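Haloacid dehalogenase (PDB 3UMC) probably hydrolyses the carbon-halogen bond of L-2-haloacids, as a member of the haloacid dehalogenase-like hydrolase superfamily. Local coordinates at residues Asp62-Gln67 and Gln110-Phe115; Arg74-Gln79 and Lys173-Val178; Pro81-His84 and Arg90-Leu93; Ala205-Gly210 and Ala232-Asp237. One frame throughout, in Å; residues are numbered along the deposited sequence.

Contact 1: residues Asp62-Gln67 and Gln110-Phe115; sequences DRWRQQ and QRITGF
W64 of helix 57-67 reaches across to I112 and T113 near the end of helix 106-113, the CA atoms of W64 and T113 lying 10.3 Å apart. The W64 indole supplies most of the reach. With its CG anti to the backbone N (chi1 -161°), the ring is carried away from its own helix, and the far end of its six-membered ring leads. W64 CH2 comes to 3.5 Å from I112 O, which lies at the ring edge and near its plane, so the meeting is of an aromatic C-H edge with a carbonyl already bonded to F115 N. The T113 CA sits at the same edge, 3.9 Å from W64 CH2. Beside it, the branch methyl I112 CG2 packs at 3.9 Å on W64 CH2, the two side chains crossing obliquely. The polar end of the indole points to another helix: W64 NE1 donates to H89 O, which limits the rotation of the ring. L93 of helix 85-99 packs against W64, I112 and T113 alike, and L40 of helix 36-50 also touches the indole. Such a buried aromatic wedge among several helices fits the helical cap domain of L-2-haloacid dehalogenases.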
loop_
_atom_site.group_PDB
_atom_site.type_symbol
_atom_site.label_atom_id
_atom_site.label_comp_id
_atom_site.label_asym_id
_atom_site.label_seq_id
_atom_site.Cartn_x
_atom_site.Cartn_y
_atom_site.Cartn_z
ATOM N N ASP A 62 -2.071 -28.373 8.587
ATOM C CA ASP A 62 -2.614 -28.816 7.317
ATOM C C ASP A 62 -4.118 -28.737 7.234
ATOM O O ASP A 62 -4.676 -28.366 6.202
ATOM C CB ASP A 62 -2.097 -30.222 6.972
ATOM C CG ASP A 62 -0.633 -30.196 6.529
ATOM O OD1 ASP A 62 -0.126 -29.050 6.336
ATOM O OD2 ASP A 62 0.007 -31.289 6.401
ATOM N N ARG A 63 -4.791 -29.098 8.320
ATOM C CA ARG A 63 -6.232 -28.989 8.362
ATOM C C ARG A 63 -6.694 -27.516 8.359
ATOM O O ARG A 63 -7.719 -27.191 7.771
ATOM C CB ARG A 63 -6.771 -29.732 9.596
ATOM C CG ARG A 63 -6.691 -31.323 9.525
ATOM C CD ARG A 63 -7.842 -31.923 8.669
ATOM N NE ARG A 63 -9.161 -31.391 9.030
ATOM C CZ ARG A 63 -9.874 -31.770 10.092
ATOM N NH1 ARG A 63 -9.407 -32.695 10.943
ATOM N NH2 ARG A 63 -11.070 -31.206 10.315
ATOM N N TRP A 64 -5.964 -26.643 9.049
ATOM C CA TRP A 64 -6.357 -25.236 9.166
ATOM C C TRP A 64 -6.405 -24.586 7.776
ATOM O O TRP A 64 -7.366 -23.905 7.414
ATOM C CB TRP A 64 -5.365 -24.503 10.042
ATOM C CG TRP A 64 -5.827 -23.215 10.620
ATOM C CD1 TRP A 64 -7.026 -22.583 10.423
ATOM C CD2 TRP A 64 -5.083 -22.396 11.473
ATOM N NE1 TRP A 64 -7.077 -21.424 11.161
ATOM C CE2 TRP A 64 -5.880 -21.276 11.792
ATOM C CE3 TRP A 64 -3.816 -22.490 12.009
ATOM C CZ2 TRP A 64 -5.436 -20.281 12.607
ATOM C CZ3 TRP A 64 -3.382 -21.512 12.804
ATOM C CH2 TRP A 64 -4.171 -20.426 13.123
ATOM N N ARG A 65 -5.389 -24.887 6.983
ATOM C CA ARG A 65 -5.265 -24.341 5.651
ATOM C C ARG A 65 -6.439 -24.724 4.772
ATOM O O ARG A 65 -6.749 -24.013 3.820
ATOM C CB ARG A 65 -3.927 -24.777 5.012
ATOM C CG ARG A 65 -3.676 -24.254 3.581
ATOM C CD ARG A 65 -3.833 -22.754 3.487
ATOM N NE ARG A 65 -3.364 -22.201 2.221
ATOM C CZ ARG A 65 -3.325 -20.905 1.946
ATOM N NH1 ARG A 65 -3.775 -20.013 2.819
ATOM N NH2 ARG A 65 -2.875 -20.487 0.772
ATOM N N GLN A 66 -7.097 -25.833 5.077
ATOM C CA GLN A 66 -8.277 -26.258 4.296
ATOM C C GLN A 66 -9.647 -25.919 4.898
ATOM O O GLN A 66 -10.645 -25.957 4.183
ATOM C CB GLN A 66 -8.208 -27.768 4.072
ATOM C CG GLN A 66 -6.975 -28.223 3.326
ATOM C CD GLN A 66 -6.828 -27.532 1.990
ATOM O OE1 GLN A 66 -5.720 -27.134 1.602
ATOM N NE2 GLN A 66 -7.957 -27.370 1.273
ATOM N N GLN A 67 -9.692 -25.615 6.191
ATOM C CA GLN A 67 -10.952 -25.632 6.978
ATOM C C GLN A 67 -11.873 -24.463 6.679
ATOM O O GLN A 67 -13.129 -24.590 6.780
ATOM C CB GLN A 67 -10.639 -25.637 8.481
ATOM C CG GLN A 67 -11.837 -25.630 9.453
ATOM C CD GLN A 67 -12.379 -27.024 9.848
ATOM O OE1 GLN A 67 -11.831 -28.081 9.480
ATOM N NE2 GLN A 67 -13.465 -27.011 10.630
ATOM N N GLN A 110 -5.634 -15.933 20.305
ATOM C CA GLN A 110 -5.162 -14.739 19.622
ATOM C C GLN A 110 -3.754 -14.973 19.149
ATOM O O GLN A 110 -3.412 -14.639 18.022
ATOM C CB GLN A 110 -5.229 -13.510 20.531
ATOM C CG GLN A 110 -6.647 -13.023 20.695
ATOM C CD GLN A 110 -6.768 -11.774 21.534
ATOM O OE1 GLN A 110 -5.770 -11.109 21.853
ATOM N NE2 GLN A 110 -8.004 -11.441 21.900
ATOM N N ARG A 111 -2.959 -15.571 20.020
ATOM C CA ARG A 111 -1.588 -15.878 19.733
ATOM C C ARG A 111 -1.459 -16.840 18.541
ATOM O O ARG A 111 -0.661 -16.608 17.645
ATOM C CB ARG A 111 -0.948 -16.492 20.963
ATOM C CG ARG A 111 0.526 -16.578 20.862
ATOM C CD ARG A 111 1.054 -17.617 21.822
ATOM N NE ARG A 111 2.501 -17.690 21.743
ATOM C CZ ARG A 111 3.279 -18.233 22.673
ATOM N NH1 ARG A 111 2.754 -18.759 23.780
ATOM N NH2 ARG A 111 4.594 -18.245 22.489
ATOM N N ILE A 112 -2.251 -17.901 18.532
ATOM C CA ILE A 112 -2.132 -18.919 17.498
ATOM C C ILE A 112 -2.596 -18.388 16.128
ATOM O O ILE A 112 -1.947 -18.618 15.148
ATOM C CB ILE A 112 -2.888 -20.221 17.899
ATOM C CG1 ILE A 112 -2.227 -20.862 19.145
ATOM C CG2 ILE A 112 -2.940 -21.236 16.765
ATOM C CD1 ILE A 112 -3.208 -21.756 19.932
ATOM N N THR A 113 -3.717 -17.692 16.106
ATOM C CA THR A 113 -4.198 -16.989 14.942
ATOM C C THR A 113 -3.182 -16.050 14.288
ATOM O O THR A 113 -3.229 -15.854 13.064
ATOM C CB THR A 113 -5.443 -16.209 15.320
ATOM O OG1 THR A 113 -6.452 -17.160 15.635
ATOM C CG2 THR A 113 -5.933 -15.325 14.177
ATOM N N GLY A 114 -2.291 -15.477 15.094
ATOM C CA GLY A 114 -1.279 -14.523 14.646
ATOM C C GLY A 114 -0.011 -15.219 14.143
ATOM O O GLY A 114 0.983 -14.577 13.755
ATOM N N PHE A 115 -0.028 -16.544 14.190
ATOM C CA PHE A 115 1.017 -17.375 13.589
ATOM C C PHE A 115 1.198 -17.073 12.110
ATOM O O PHE A 115 2.298 -17.063 11.604
ATOM C CB PHE A 115 0.618 -18.846 13.713
ATOM C CG PHE A 115 0.962 -19.471 15.039
ATOM C CD1 PHE A 115 1.405 -18.710 16.123
ATOM C CD2 PHE A 115 0.850 -20.863 15.205
ATOM C CE1 PHE A 115 1.733 -19.318 17.337
ATOM C CE2 PHE A 115 1.181 -21.475 16.452
ATOM C CZ PHE A 115 1.623 -20.693 17.483
#

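Contact 2: residues Arg74-Gln79 and Lys173-Val178; sequences RVRNGQ and KPDPQV
The guanidinium of R76 has the ring carbon P174 CD over one face, 3.7 Å from R76 NH1. D175 OD1 lies at its edge, in plane; K173 O is also at the edge but tilted out of the plane. The carboxylate of D175 stands nearly upright to the guanidinium, the two planes 81° apart, and the ion pair uses one carboxylate oxygen, OD1. R76 NH1 meets D175 OD1 at 2.9 Å, a salt bridge whose hydrogen bond is weak (145°). The carbonyl of K173 takes the other nitrogen: R76 NH2 lies 3.2 Å from K173 O and approaches from above the carbonyl plane, with a longer, weak bond from NH1 to the same oxygen. R76 leaves its helix with CG anti to the backbone N and runs straight until a bend at chi3 (-34°) turns the flat head toward the K173-D175 turn. The K173-P174 peptide is cis. R76 NH1 also bonds Y172 O, and D175 OD2 bonds H171 ND1, which holds the acid from its other oxygen.

K173 NZ reaches D28 and D202, consistent with the conserved lysine and acidic residues at the active site of HAD-family hydrolases. R76 lies in the last turn of helix 69-76, and G78 leaves helical geometry with positive phi just beyond it. In 173-178, D175 O accepts V178 N in the first turn of helix 176-186. P174 packs on Y201 and A205 of helix 200-208, which also carries D202, whereas D28 directly follows the C-terminal end of the central strand 24-27.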
loop_
_atom_site.group_PDB
_atom_site.type_symbol
_atom_site.label_atom_id
_atom_site.label_comp_id
_atom_site.label_asym_id
_atom_site.label_seq_id
_atom_site.Cartn_x
_atom_site.Cartn_y
_atom_site.Cartn_z
ATOM N N ARG A 74 -18.439 -19.483 1.239
ATOM C CA ARG A 74 -19.648 -18.970 1.885
ATOM C C ARG A 74 -19.692 -17.451 1.692
ATOM O O ARG A 74 -20.693 -16.919 1.204
ATOM C CB ARG A 74 -19.679 -19.367 3.376
ATOM C CG ARG A 74 -21.091 -19.683 3.985
ATOM C CD ARG A 74 -21.186 -21.055 4.706
ATOM N NE ARG A 74 -20.039 -21.370 5.573
ATOM C CZ ARG A 74 -19.735 -22.594 6.030
ATOM N NH1 ARG A 74 -18.666 -22.765 6.809
ATOM N NH2 ARG A 74 -20.484 -23.662 5.707
ATOM N N VAL A 75 -18.582 -16.767 2.010
ATOM C CA VAL A 75 -18.488 -15.302 1.858
ATOM C C VAL A 75 -18.677 -14.895 0.409
ATOM O O VAL A 75 -19.459 -13.997 0.111
ATOM C CB VAL A 75 -17.132 -14.748 2.433
ATOM C CG1 VAL A 75 -16.834 -13.324 1.961
ATOM C CG2 VAL A 75 -17.143 -14.824 3.946
ATOM N N ARG A 76 -17.957 -15.579 -0.474
ATOM C CA ARG A 76 -17.974 -15.323 -1.911
ATOM C C ARG A 76 -19.371 -15.378 -2.490
ATOM O O ARG A 76 -19.763 -14.526 -3.272
ATOM C CB ARG A 76 -17.106 -16.386 -2.625
ATOM C CG ARG A 76 -17.102 -16.365 -4.187
ATOM C CD ARG A 76 -16.250 -17.507 -4.811
ATOM N NE ARG A 76 -15.084 -17.825 -3.990
ATOM C CZ ARG A 76 -13.983 -17.089 -3.902
ATOM N NH1 ARG A 76 -13.842 -15.985 -4.617
ATOM N NH2 ARG A 76 -13.009 -17.481 -3.108
ATOM N N ASN A 77 -20.112 -16.418 -2.109
ATOM C CA ASN A 77 -21.425 -16.680 -2.691
ATOM C C ASN A 77 -22.529 -15.854 -2.018
ATOM O O ASN A 77 -23.678 -15.924 -2.429
ATOM C CB ASN A 77 -21.700 -18.197 -2.695
ATOM C CG ASN A 77 -20.843 -18.929 -3.762
ATOM O OD1 ASN A 77 -20.864 -18.543 -4.928
ATOM N ND2 ASN A 77 -20.091 -19.961 -3.359
ATOM N N GLY A 78 -22.154 -15.038 -1.031
ATOM C CA GLY A 78 -23.088 -14.145 -0.340
ATOM C C GLY A 78 -23.872 -14.842 0.759
ATOM O O GLY A 78 -24.610 -14.197 1.515
ATOM N N GLN A 79 -23.707 -16.159 0.841
ATOM C CA GLN A 79 -24.297 -16.971 1.892
ATOM C C GLN A 79 -24.147 -16.306 3.263
ATOM O O GLN A 79 -25.094 -16.265 4.051
ATOM C CB GLN A 79 -23.605 -18.346 1.924
ATOM C CG GLN A 79 -24.487 -19.525 2.382
ATOM C CD GLN A 79 -25.583 -19.880 1.370
ATOM O OE1 GLN A 79 -26.715 -20.222 1.756
ATOM N NE2 GLN A 79 -25.252 -19.786 0.068
ATOM N N LYS A 173 -9.970 -13.648 -4.014
ATOM C CA LYS A 173 -9.566 -14.161 -5.315
ATOM C C LYS A 173 -10.232 -15.526 -5.424
ATOM O O LYS A 173 -10.445 -16.170 -4.408
ATOM C CB LYS A 173 -8.057 -14.333 -5.387
ATOM C CG LYS A 173 -7.266 -13.049 -5.283
ATOM C CD LYS A 173 -5.757 -13.200 -5.657
ATOM C CE LYS A 173 -5.000 -13.985 -4.624
ATOM N NZ LYS A 173 -3.559 -14.145 -4.970
ATOM N N PRO A 174 -10.557 -15.976 -6.632
ATOM C CA PRO A 174 -10.383 -15.356 -7.880
ATOM C C PRO A 174 -11.603 -14.478 -8.349
ATOM O O PRO A 174 -11.781 -14.326 -9.531
ATOM C CB PRO A 174 -10.208 -16.561 -8.803
ATOM C CG PRO A 174 -11.333 -17.526 -8.260
ATOM C CD PRO A 174 -11.135 -17.338 -6.772
ATOM N N ASP A 175 -12.379 -13.857 -7.459
ATOM C CA ASP A 175 -13.397 -12.918 -7.945
ATOM C C ASP A 175 -12.659 -11.899 -8.777
ATOM O O ASP A 175 -11.539 -11.447 -8.407
ATOM C CB ASP A 175 -14.113 -12.203 -6.812
ATOM C CG ASP A 175 -15.000 -13.124 -6.015
ATOM O OD1 ASP A 175 -15.182 -14.272 -6.497
ATOM O OD2 ASP A 175 -15.481 -12.724 -4.890
ATOM N N PRO A 176 -13.237 -11.536 -9.901
ATOM C CA PRO A 176 -12.611 -10.635 -10.805
ATOM C C PRO A 176 -12.394 -9.228 -10.240
ATOM O O PRO A 176 -11.530 -8.495 -10.733
ATOM C CB PRO A 176 -13.548 -10.599 -11.992
ATOM C CG PRO A 176 -14.746 -11.288 -11.598
ATOM C CD PRO A 176 -14.498 -12.098 -10.401
ATOM N N GLN A 177 -13.184 -8.847 -9.250
ATOM C CA GLN A 177 -13.067 -7.561 -8.620
ATOM C C GLN A 177 -11.667 -7.299 -8.028
ATOM O O GLN A 177 -11.234 -6.141 -7.946
ATOM C CB GLN A 177 -14.152 -7.423 -7.555
ATOM C CG GLN A 177 -15.570 -7.215 -8.177
ATOM C CD GLN A 177 -16.320 -8.522 -8.441
ATOM O OE1 GLN A 177 -15.727 -9.612 -8.415
ATOM N NE2 GLN A 177 -17.682 -8.430 -8.594
ATOM N N VAL A 178 -10.976 -8.363 -7.630
ATOM C CA VAL A 178 -9.665 -8.244 -6.994
ATOM C C VAL A 178 -8.650 -7.756 -8.014
ATOM O O VAL A 178 -8.015 -6.712 -7.841
ATOM C CB VAL A 178 -9.208 -9.560 -6.322
ATOM C CG1 VAL A 178 -7.740 -9.387 -5.745
ATOM C CG2 VAL A 178 -10.226 -9.966 -5.168
#

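Contact 3: residues Pro81-His84 and Arg90-Leu93; sequences PWQH and RQSL
Q83 and Q91 each carry CG anti to the carbonyl carbon (chi1 -73° and -81°) and run extended beyond it, which sends both amides out from their backbones toward one another. The CA atoms of Q83 and Q91 are 10.2 Å apart, and the long side chains bridge most of that distance. They cross at about a right angle, with the amide planes turned 75° against each other. Q83 OE1 comes to 3.3 Å from Q91 NE2, close enough for a polar contact, but the angle is too poor for a hydrogen bond. NE2 is the nearest atom to Q83 OE1, with Q91 CD next at 3.6 Å; the pair is a loose polar contact.

Q83 lies in the loop that leads into helix 85-99, and Q91 sits on that helix after its first turns. Between them H84 takes the N-cap position: its side chain caps a backbone N of the helix start, while H84 N donates to Q87 OE1, a pattern consistent with a capping box. The contact therefore runs from the lead-in of a capped helix back to that helix's own flank. The loop is held in turn by Y172, whose ring stacks on W82 and whose hydroxyl bonds Q83 O. H84 packs on D187 of the second subunit. On the helix, R90 makes a salt bridge to E106 of helix 106-113, and Q91 is exposed on the surface.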
loop_
_atom_site.group_PDB
_atom_site.type_symbol
_atom_site.label_atom_id
_atom_site.label_comp_id
_atom_site.label_asym_id
_atom_site.label_seq_id
_atom_site.Cartn_x
_atom_site.Cartn_y
_atom_site.Cartn_z
ATOM N N PRO A 81 -21.962 -12.928 5.567
ATOM C CA PRO A 81 -21.430 -11.571 5.347
ATOM C C PRO A 81 -19.893 -11.543 5.355
ATOM O O PRO A 81 -19.266 -12.517 5.790
ATOM C CB PRO A 81 -21.986 -10.779 6.541
ATOM C CG PRO A 81 -22.063 -11.792 7.634
ATOM C CD PRO A 81 -22.259 -13.176 6.989
ATOM N N TRP A 82 -19.327 -10.408 4.913
ATOM C CA TRP A 82 -17.890 -10.222 4.779
ATOM C C TRP A 82 -17.179 -10.448 6.113
ATOM O O TRP A 82 -17.535 -9.861 7.134
ATOM C CB TRP A 82 -17.524 -8.802 4.231
ATOM C CG TRP A 82 -16.012 -8.623 4.198
ATOM C CD1 TRP A 82 -15.240 -7.987 5.123
ATOM C CD2 TRP A 82 -15.106 -9.199 3.240
ATOM N NE1 TRP A 82 -13.895 -8.102 4.782
ATOM C CE2 TRP A 82 -13.793 -8.842 3.630
ATOM C CE3 TRP A 82 -15.278 -9.996 2.114
ATOM C CZ2 TRP A 82 -12.663 -9.245 2.930
ATOM C CZ3 TRP A 82 -14.128 -10.387 1.387
ATOM C CH2 TRP A 82 -12.835 -10.004 1.816
ATOM N N GLN A 83 -16.181 -11.318 6.098
ATOM C CA GLN A 83 -15.177 -11.379 7.155
ATOM C C GLN A 83 -13.811 -11.403 6.471
ATOM O O GLN A 83 -13.659 -11.967 5.385
ATOM C CB GLN A 83 -15.354 -12.626 8.030
ATOM C CG GLN A 83 -16.567 -12.552 8.986
ATOM C CD GLN A 83 -16.636 -13.744 9.977
ATOM O OE1 GLN A 83 -17.047 -14.849 9.602
ATOM N NE2 GLN A 83 -16.215 -13.515 11.234
ATOM N N HIS A 84 -12.834 -10.774 7.089
ATOM C CA HIS A 84 -11.515 -10.790 6.509
ATOM C C HIS A 84 -10.748 -12.028 6.976
ATOM O O HIS A 84 -11.217 -12.753 7.880
ATOM C CB HIS A 84 -10.756 -9.457 6.707
ATOM C CG HIS A 84 -10.524 -9.042 8.123
ATOM N ND1 HIS A 84 -10.070 -9.904 9.093
ATOM C CD2 HIS A 84 -10.621 -7.821 8.714
ATOM C CE1 HIS A 84 -9.933 -9.241 10.232
ATOM N NE2 HIS A 84 -10.259 -7.974 10.026
ATOM N N ARG A 90 -9.339 -17.133 12.717
ATOM C CA ARG A 90 -9.791 -17.259 14.111
ATOM C C ARG A 90 -10.907 -18.297 14.285
ATOM O O ARG A 90 -10.771 -19.200 15.078
ATOM C CB ARG A 90 -10.249 -15.905 14.676
ATOM C CG ARG A 90 -11.114 -15.971 15.978
ATOM C CD ARG A 90 -10.496 -16.867 17.057
ATOM N NE ARG A 90 -9.587 -16.138 17.938
ATOM C CZ ARG A 90 -9.954 -15.447 19.026
ATOM N NH1 ARG A 90 -11.227 -15.359 19.402
ATOM N NH2 ARG A 90 -9.022 -14.834 19.743
ATOM N N GLN A 91 -11.997 -18.112 13.550
ATOM C CA GLN A 91 -13.102 -19.055 13.487
ATOM C C GLN A 91 -12.571 -20.464 13.304
ATOM O O GLN A 91 -12.734 -21.297 14.166
ATOM C CB GLN A 91 -14.050 -18.742 12.312
ATOM C CG GLN A 91 -15.063 -17.643 12.545
ATOM C CD GLN A 91 -16.277 -17.767 11.616
ATOM O OE1 GLN A 91 -17.439 -17.752 12.085
ATOM N NE2 GLN A 91 -16.022 -17.920 10.299
ATOM N N SER A 92 -11.943 -20.725 12.166
ATOM C CA SER A 92 -11.515 -22.082 11.824
ATOM C C SER A 92 -10.639 -22.707 12.907
ATOM O O SER A 92 -10.757 -23.897 13.152
ATOM C CB SER A 92 -10.769 -22.102 10.482
ATOM O OG SER A 92 -9.581 -21.341 10.580
ATOM N N LEU A 93 -9.780 -21.914 13.540
ATOM C CA LEU A 93 -8.962 -22.403 14.639
ATOM C C LEU A 93 -9.825 -22.887 15.846
ATOM O O LEU A 93 -9.507 -23.913 16.463
ATOM C CB LEU A 93 -7.971 -21.344 15.104
ATOM C CG LEU A 93 -7.098 -21.706 16.316
ATOM C CD1 LEU A 93 -6.319 -22.968 16.097
ATOM C CD2 LEU A 93 -6.138 -20.593 16.634
#

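Contact 4: residues Ala205-Gly210 and Ala232-Asp237; sequences AARALG and AEQDWD
Charge pairing joins R207 to two aspartates, forming a small salt-bridge network. R207 NH1 is 2.8 Å from D235 OD1, which it meets from above the carboxylate plane; this ion pair is also a hydrogen bond. The second pair, R207 NH2 with D237 OD1, is looser at 3.5 Å.

Neutral acceptors add to the grip. R207 NH2 donates to D235 O at 2.8 Å and 156°, so the guanidinium grips D235 end-on, one nitrogen to the carboxylate and the other to the backbone carbonyl. R207 NH1 also donates to Q234 OE1 at 3.2 Å. Both D235 O and Q234 OE1 lie close to the guanidinium plane, and two such acceptors on different nitrogens restrict how the head can turn. Water 1 closes a further link, accepting from R207 NE at 3.0 Å and donating to D237 OD2, an oxygen that also receives T213 N.

W236 covers one face of the guanidinium without stacking: W236 CE3 lies 3.9 Å above the R207 plane, over its centre, the two planes 50° apart. The indole N-H, W236 NE1, bonds N200 OD1, and Q234 CB rests on a face of the indole. A bend at chi3 (-94°) turns the head of R207 across the loop.

D235 centres an inverse gamma turn in the loop before strand 238-240, and a Schellman motif with G210 at C-prime ends helix 200-208. Helix and loop thus meet at the edge of the parallel sheet of a Rossmann-like HAD core.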
loop_
_atom_site.group_PDB
_atom_site.type_symbol
_atom_site.label_atom_id
_atom_site.label_comp_id
_atom_site.label_asym_id
_atom_site.label_seq_id
_atom_site.Cartn_x
_atom_site.Cartn_y
_atom_site.Cartn_z
ATOM N N ALA A 205 -7.484 -16.948 -13.676
ATOM C CA ALA A 205 -8.406 -15.816 -13.483
ATOM C C ALA A 205 -7.820 -14.484 -13.989
ATOM O O ALA A 205 -8.504 -13.748 -14.657
ATOM C CB ALA A 205 -8.849 -15.714 -12.027
ATOM N N ALA A 206 -6.530 -14.207 -13.728
ATOM C CA ALA A 206 -5.844 -12.975 -14.178
ATOM C C ALA A 206 -5.770 -12.897 -15.700
ATOM O O ALA A 206 -5.974 -11.829 -16.322
ATOM C CB ALA A 206 -4.369 -12.895 -13.548
ATOM N N ARG A 207 -5.367 -14.005 -16.318
ATOM C CA ARG A 207 -5.311 -14.057 -17.801
ATOM C C ARG A 207 -6.663 -13.718 -18.462
ATOM O O ARG A 207 -6.712 -12.997 -19.444
ATOM C CB ARG A 207 -4.899 -15.423 -18.327
ATOM C CG ARG A 207 -4.791 -15.505 -19.834
ATOM C CD ARG A 207 -4.022 -16.731 -20.262
ATOM N NE ARG A 207 -2.595 -16.404 -20.461
ATOM C CZ ARG A 207 -1.698 -17.235 -20.982
ATOM N NH1 ARG A 207 -1.999 -18.484 -21.243
ATOM N NH2 ARG A 207 -0.486 -16.800 -21.228
ATOM N N ALA A 208 -7.732 -14.275 -17.946
ATOM C CA ALA A 208 -9.068 -14.015 -18.523
ATOM C C ALA A 208 -9.455 -12.531 -18.427
ATOM O O ALA A 208 -10.306 -12.104 -19.151
ATOM C CB ALA A 208 -10.081 -14.865 -17.856
ATOM N N LEU A 209 -8.820 -11.743 -17.548
ATOM C CA LEU A 209 -9.135 -10.344 -17.429
ATOM C C LEU A 209 -8.114 -9.478 -18.137
ATOM O O LEU A 209 -8.134 -8.271 -18.017
ATOM C CB LEU A 209 -9.252 -9.951 -15.965
ATOM C CG LEU A 209 -10.325 -10.709 -15.162
ATOM C CD1 LEU A 209 -10.154 -10.553 -13.659
ATOM C CD2 LEU A 209 -11.764 -10.208 -15.544
ATOM N N GLY A 210 -7.233 -10.091 -18.907
ATOM C CA GLY A 210 -6.279 -9.369 -19.749
ATOM C C GLY A 210 -4.888 -9.214 -19.073
ATOM O O GLY A 210 -3.988 -8.592 -19.623
ATOM N N ALA A 232 3.118 -25.771 -14.788
ATOM C CA ALA A 232 2.253 -24.829 -15.481
ATOM C C ALA A 232 1.184 -25.616 -16.298
ATOM O O ALA A 232 1.516 -26.521 -17.080
ATOM C CB ALA A 232 3.046 -23.850 -16.359
ATOM N N GLU A 233 -0.079 -25.235 -16.086
ATOM C CA GLU A 233 -1.238 -25.852 -16.718
ATOM C C GLU A 233 -1.691 -25.079 -17.955
ATOM O O GLU A 233 -2.514 -25.578 -18.709
ATOM C CB GLU A 233 -2.393 -25.957 -15.709
ATOM C CG GLU A 233 -2.209 -27.176 -14.845
ATOM C CD GLU A 233 -2.891 -27.084 -13.548
ATOM O OE1 GLU A 233 -3.831 -26.264 -13.448
ATOM O OE2 GLU A 233 -2.480 -27.833 -12.611
ATOM N N GLN A 234 -1.154 -23.882 -18.153
ATOM C CA GLN A 234 -1.328 -23.143 -19.403
ATOM C C GLN A 234 0.006 -22.524 -19.780
ATOM O O GLN A 234 0.929 -22.522 -19.014
ATOM C CB GLN A 234 -2.329 -21.986 -19.294
ATOM C CG GLN A 234 -3.797 -22.283 -18.895
ATOM C CD GLN A 234 -4.714 -21.050 -19.222
ATOM O OE1 GLN A 234 -4.465 -20.268 -20.167
ATOM N NE2 GLN A 234 -5.752 -20.880 -18.423
ATOM N N ASP A 235 0.060 -21.956 -20.967
ATOM C CA ASP A 235 1.212 -21.298 -21.457
ATOM C C ASP A 235 1.320 -19.926 -20.942
ATOM O O ASP A 235 1.267 -18.948 -21.719
ATOM C CB ASP A 235 1.257 -21.324 -22.981
ATOM C CG ASP A 235 0.066 -20.580 -23.670
ATOM O OD1 ASP A 235 -1.002 -20.371 -23.050
ATOM O OD2 ASP A 235 0.267 -20.240 -24.873
ATOM N N TRP A 236 1.549 -19.828 -19.628
ATOM C CA TRP A 236 1.716 -18.541 -18.971
ATOM C C TRP A 236 2.782 -17.769 -19.708
ATOM O O TRP A 236 3.629 -18.393 -20.342
ATOM C CB TRP A 236 2.005 -18.715 -17.459
ATOM C CG TRP A 236 1.070 -19.631 -16.776
ATOM C CD1 TRP A 236 1.399 -20.733 -16.096
ATOM C CD2 TRP A 236 -0.367 -19.569 -16.759
ATOM N NE1 TRP A 236 0.292 -21.343 -15.635
ATOM C CE2 TRP A 236 -0.814 -20.661 -16.040
ATOM C CE3 TRP A 236 -1.313 -18.693 -17.303
ATOM C CZ2 TRP A 236 -2.193 -20.909 -15.788
ATOM C CZ3 TRP A 236 -2.685 -18.946 -17.042
ATOM C CH2 TRP A 236 -3.093 -20.023 -16.324
ATOM N N ASP A 237 2.728 -16.429 -19.673
ATOM C CA ASP A 237 3.730 -15.557 -20.398
ATOM C C ASP A 237 5.196 -15.813 -20.011
ATOM O O ASP A 237 6.033 -16.056 -20.867
ATOM C CB ASP A 237 3.386 -14.064 -20.196
ATOM C CG ASP A 237 1.976 -13.748 -20.688
ATOM O OD1 ASP A 237 1.709 -14.100 -21.830
ATOM O OD2 ASP A 237 1.103 -13.269 -19.971
HETATM O O HOH W 1 -1.525 -13.827 -19.356
HETATM O O HOH W 2 -0.680 -13.811 -22.640
#

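Overall arrangement
Contacts 1 and 3 lie in the helical part of the fold, with centres 11 Å apart, and touch through helices 57-67, 85-99 and 106-113; contact 3 is nested inside the chain loop closed by contact 1. Contact 2 crosses contact 1 along the chain and encloses contact 3. It joins helix 69-76 to the turn before helix 176-186, thus bringing the helical region to the parallel-sheet core. Contact 4 follows in sequence, in the loop before the outermost strand 238-240, its centre about 30 Å from those of contacts 1 and 3; it touches contact 2 beside helix 200-208. Contacts 1 and 3 lie within the cap, contact 2 ties cap to core, and contact 4 lies in the core.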